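Long-range contact in protein of unknown function VPA0982 (Vibrio parahaemolyticus, PDB 2QIP), which is of unknown function but belongs to the NYN family of the PIN clan and may act as an RNA nuclease: residues Y29-D34 with I159-L165. Numbering follows the deposited sequence.
Sequences YRSNFD and IDDDFLL
With CG anti to its own carbonyl carbon (chi1 -51°), Tyr29 reaches toward the 159-165 tail, while chi1 of Leu164 (-64°) turns its isopropyl end back against the tyrosine. Methyl CD1 of Leu164 sits over one ring face, a CH-pi contact 4.0 Å from the centroid of Tyr29. At the ring's edge, Tyr29 OH donates to Ile159 O over 2.7 Å, in the carbonyl plane and on a lone pair. Phe33 makes an apolar counterpart: CD1 on its edge meets Ile159 CG2 at 3.6 Å, and CE1 touches Phe163 CB.

The backbones themselves form a single beta bridge, Phe33 with Leu164. Leu165 N donates to Asn32 O (2.9 Å) and Asp34 N to Phe163 O (2.8 Å), both almost straight. The bridge ties the C-terminal tail, just beyond strand 155-158, the outermost of this chain's parallel NYN sheet on that side, to the connection between helices 18-29 and 35-42. At the start of the latter, Asp34 is the N-cap: OD1 accepts from Gln37 N, and OD2 shares a water with Leu164 O. Methyl CD2 of Leu165 packs across this carboxylate, 3.6 Å from Asp34 CG.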
loop_
_atom_site.group_PDB
_atom_site.type_symbol
_atom_site.label_atom_id
_atom_site.label_comp_id
_atom_site.label_asym_id
_atom_site.label_seq_id
_atom_site.Cartn_x
_atom_site.Cartn_y
_atom_site.Cartn_z
ATOM N N TYR A 29 -14.126 4.310 -21.798
ATOM C CA TYR A 29 -14.902 3.553 -22.768
ATOM C C TYR A 29 -16.414 3.520 -22.502
ATOM O O TYR A 29 -17.157 2.976 -23.317
ATOM C CB TYR A 29 -14.394 2.112 -22.819
ATOM C CG TYR A 29 -12.908 1.951 -22.992
ATOM C CD1 TYR A 29 -12.229 2.515 -24.078
ATOM C CD2 TYR A 29 -12.169 1.174 -22.081
ATOM C CE1 TYR A 29 -10.848 2.332 -24.245
ATOM C CE2 TYR A 29 -10.808 0.996 -22.233
ATOM C CZ TYR A 29 -10.148 1.564 -23.312
ATOM O OH TYR A 29 -8.791 1.376 -23.461
ATOM N N ARG A 30 -16.850 4.050 -21.362
ATOM C CA ARG A 30 -18.230 3.836 -20.854
ATOM C C ARG A 30 -18.718 2.388 -21.067
ATOM O O ARG A 30 -19.848 2.132 -21.508
ATOM C CB ARG A 30 -19.213 4.899 -21.391
ATOM C CG ARG A 30 -18.946 6.287 -20.790
ATOM C CD ARG A 30 -19.968 6.755 -19.731
ATOM N NE ARG A 30 -20.121 5.903 -18.544
ATOM C CZ ARG A 30 -20.561 6.333 -17.358
ATOM N NH1 ARG A 30 -20.887 7.609 -17.175
ATOM N NH2 ARG A 30 -20.663 5.494 -16.336
ATOM N N SER A 31 -17.834 1.448 -20.731
ATOM C CA SER A 31 -18.074 0.021 -20.896
ATOM C C SER A 31 -17.529 -0.686 -19.671
ATOM O O SER A 31 -16.802 -0.085 -18.878
ATOM C CB SER A 31 -17.322 -0.515 -22.111
ATOM O OG SER A 31 -17.732 0.127 -23.297
ATOM N N ASN A 32 -17.905 -1.953 -19.523
ATOM C CA ASN A 32 -17.419 -2.772 -18.418
ATOM C C ASN A 32 -16.391 -3.796 -18.903
ATOM O O ASN A 32 -16.411 -4.238 -20.059
ATOM C CB ASN A 32 -18.571 -3.494 -17.693
ATOM C CG ASN A 32 -19.423 -2.562 -16.817
ATOM O OD1 ASN A 32 -19.028 -1.436 -16.479
ATOM N ND2 ASN A 32 -20.597 -3.049 -16.437
ATOM N N PHE A 33 -15.489 -4.148 -17.995
ATOM C CA PHE A 33 -14.447 -5.146 -18.263
ATOM C C PHE A 33 -15.031 -6.542 -18.396
ATOM O O PHE A 33 -15.896 -6.944 -17.598
ATOM C CB PHE A 33 -13.485 -5.107 -17.081
ATOM C CG PHE A 33 -12.203 -5.857 -17.263
ATOM C CD1 PHE A 33 -11.237 -5.454 -18.188
ATOM C CD2 PHE A 33 -11.925 -6.924 -16.427
ATOM C CE1 PHE A 33 -10.007 -6.136 -18.293
ATOM C CE2 PHE A 33 -10.707 -7.609 -16.522
ATOM C CZ PHE A 33 -9.751 -7.201 -17.458
ATOM N N ASP A 34 -14.550 -7.283 -19.396
ATOM C CA ASP A 34 -14.973 -8.667 -19.603
ATOM C C ASP A 34 -14.052 -9.609 -18.827
ATOM O O ASP A 34 -12.985 -10.006 -19.306
ATOM C CB ASP A 34 -14.976 -9.009 -21.097
ATOM C CG ASP A 34 -15.538 -10.381 -21.384
ATOM O OD1 ASP A 34 -15.677 -11.195 -20.427
ATOM O OD2 ASP A 34 -15.850 -10.643 -22.581
ATOM N N ILE A 159 -5.845 -2.730 -21.547
ATOM C CA ILE A 159 -7.280 -3.002 -21.395
ATOM C C ILE A 159 -7.952 -2.089 -22.404
ATOM O O ILE A 159 -8.015 -0.887 -22.214
ATOM C CB ILE A 159 -7.790 -2.720 -19.981
ATOM C CG1 ILE A 159 -7.099 -3.655 -18.975
ATOM C CG2 ILE A 159 -9.345 -2.863 -19.901
ATOM C CD1 ILE A 159 -7.487 -3.357 -17.521
ATOM N N ASP A 160 -8.393 -2.693 -23.497
ATOM C CA ASP A 160 -9.058 -1.986 -24.583
ATOM C C ASP A 160 -10.198 -2.859 -25.055
ATOM O O ASP A 160 -10.638 -3.746 -24.316
ATOM C CB ASP A 160 -8.066 -1.662 -25.718
ATOM C CG ASP A 160 -7.431 -2.898 -26.353
ATOM O OD1 ASP A 160 -7.888 -4.050 -26.122
ATOM O OD2 ASP A 160 -6.437 -2.698 -27.099
ATOM N N ASP A 161 -10.666 -2.646 -26.280
ATOM C CA ASP A 161 -11.855 -3.340 -26.732
ATOM C C ASP A 161 -11.750 -4.870 -26.684
ATOM O O ASP A 161 -12.761 -5.557 -26.542
ATOM C CB ASP A 161 -12.252 -2.852 -28.127
ATOM C CG ASP A 161 -13.574 -3.410 -28.577
ATOM O OD1 ASP A 161 -14.620 -3.003 -28.017
ATOM O OD2 ASP A 161 -13.559 -4.266 -29.483
ATOM N N ASP A 162 -10.523 -5.400 -26.754
ATOM C CA ASP A 162 -10.294 -6.848 -26.688
ATOM C C ASP A 162 -10.705 -7.464 -25.335
ATOM O O ASP A 162 -10.806 -8.694 -25.207
ATOM C CB ASP A 162 -8.820 -7.165 -26.972
ATOM C CG ASP A 162 -8.410 -6.870 -28.415
ATOM O OD1 ASP A 162 -9.296 -6.770 -29.301
ATOM O OD2 ASP A 162 -7.195 -6.754 -28.650
ATOM N N PHE A 163 -10.889 -6.604 -24.334
ATOM C CA PHE A 163 -11.268 -7.044 -22.991
ATOM C C PHE A 163 -12.504 -6.333 -22.458
ATOM O O PHE A 163 -12.710 -6.303 -21.257
ATOM C CB PHE A 163 -10.099 -6.870 -21.996
ATOM C CG PHE A 163 -8.929 -7.774 -22.282
ATOM C CD1 PHE A 163 -9.013 -9.155 -22.050
ATOM C CD2 PHE A 163 -7.753 -7.265 -22.832
ATOM C CE1 PHE A 163 -7.926 -9.988 -22.336
ATOM C CE2 PHE A 163 -6.667 -8.094 -23.115
ATOM C CZ PHE A 163 -6.762 -9.455 -22.890
ATOM N N LEU A 164 -13.343 -5.789 -23.345
ATOM C CA LEU A 164 -14.576 -5.137 -22.916
ATOM C C LEU A 164 -15.807 -5.971 -23.259
ATOM O O LEU A 164 -15.828 -6.685 -24.273
ATOM C CB LEU A 164 -14.707 -3.752 -23.561
ATOM C CG LEU A 164 -13.634 -2.747 -23.143
ATOM C CD1 LEU A 164 -13.766 -1.463 -23.982
ATOM C CD2 LEU A 164 -13.662 -2.431 -21.634
ATOM N N LEU A 165 -16.828 -5.870 -22.413
ATOM C CA LEU A 165 -18.120 -6.505 -22.687
ATOM C C LEU A 165 -18.854 -5.766 -23.771
ATOM O O LEU A 165 -18.645 -4.566 -23.960
ATOM C CB LEU A 165 -18.984 -6.519 -21.436
ATOM C CG LEU A 165 -18.511 -7.470 -20.342
ATOM C CD1 LEU A 165 -19.242 -7.161 -19.053
ATOM C CD2 LEU A 165 -18.717 -8.920 -20.737
ATOM O OXT LEU A 165 -19.670 -6.393 -24.449
HETATM O O HOH W 1 -14.511 -9.260 -24.488
#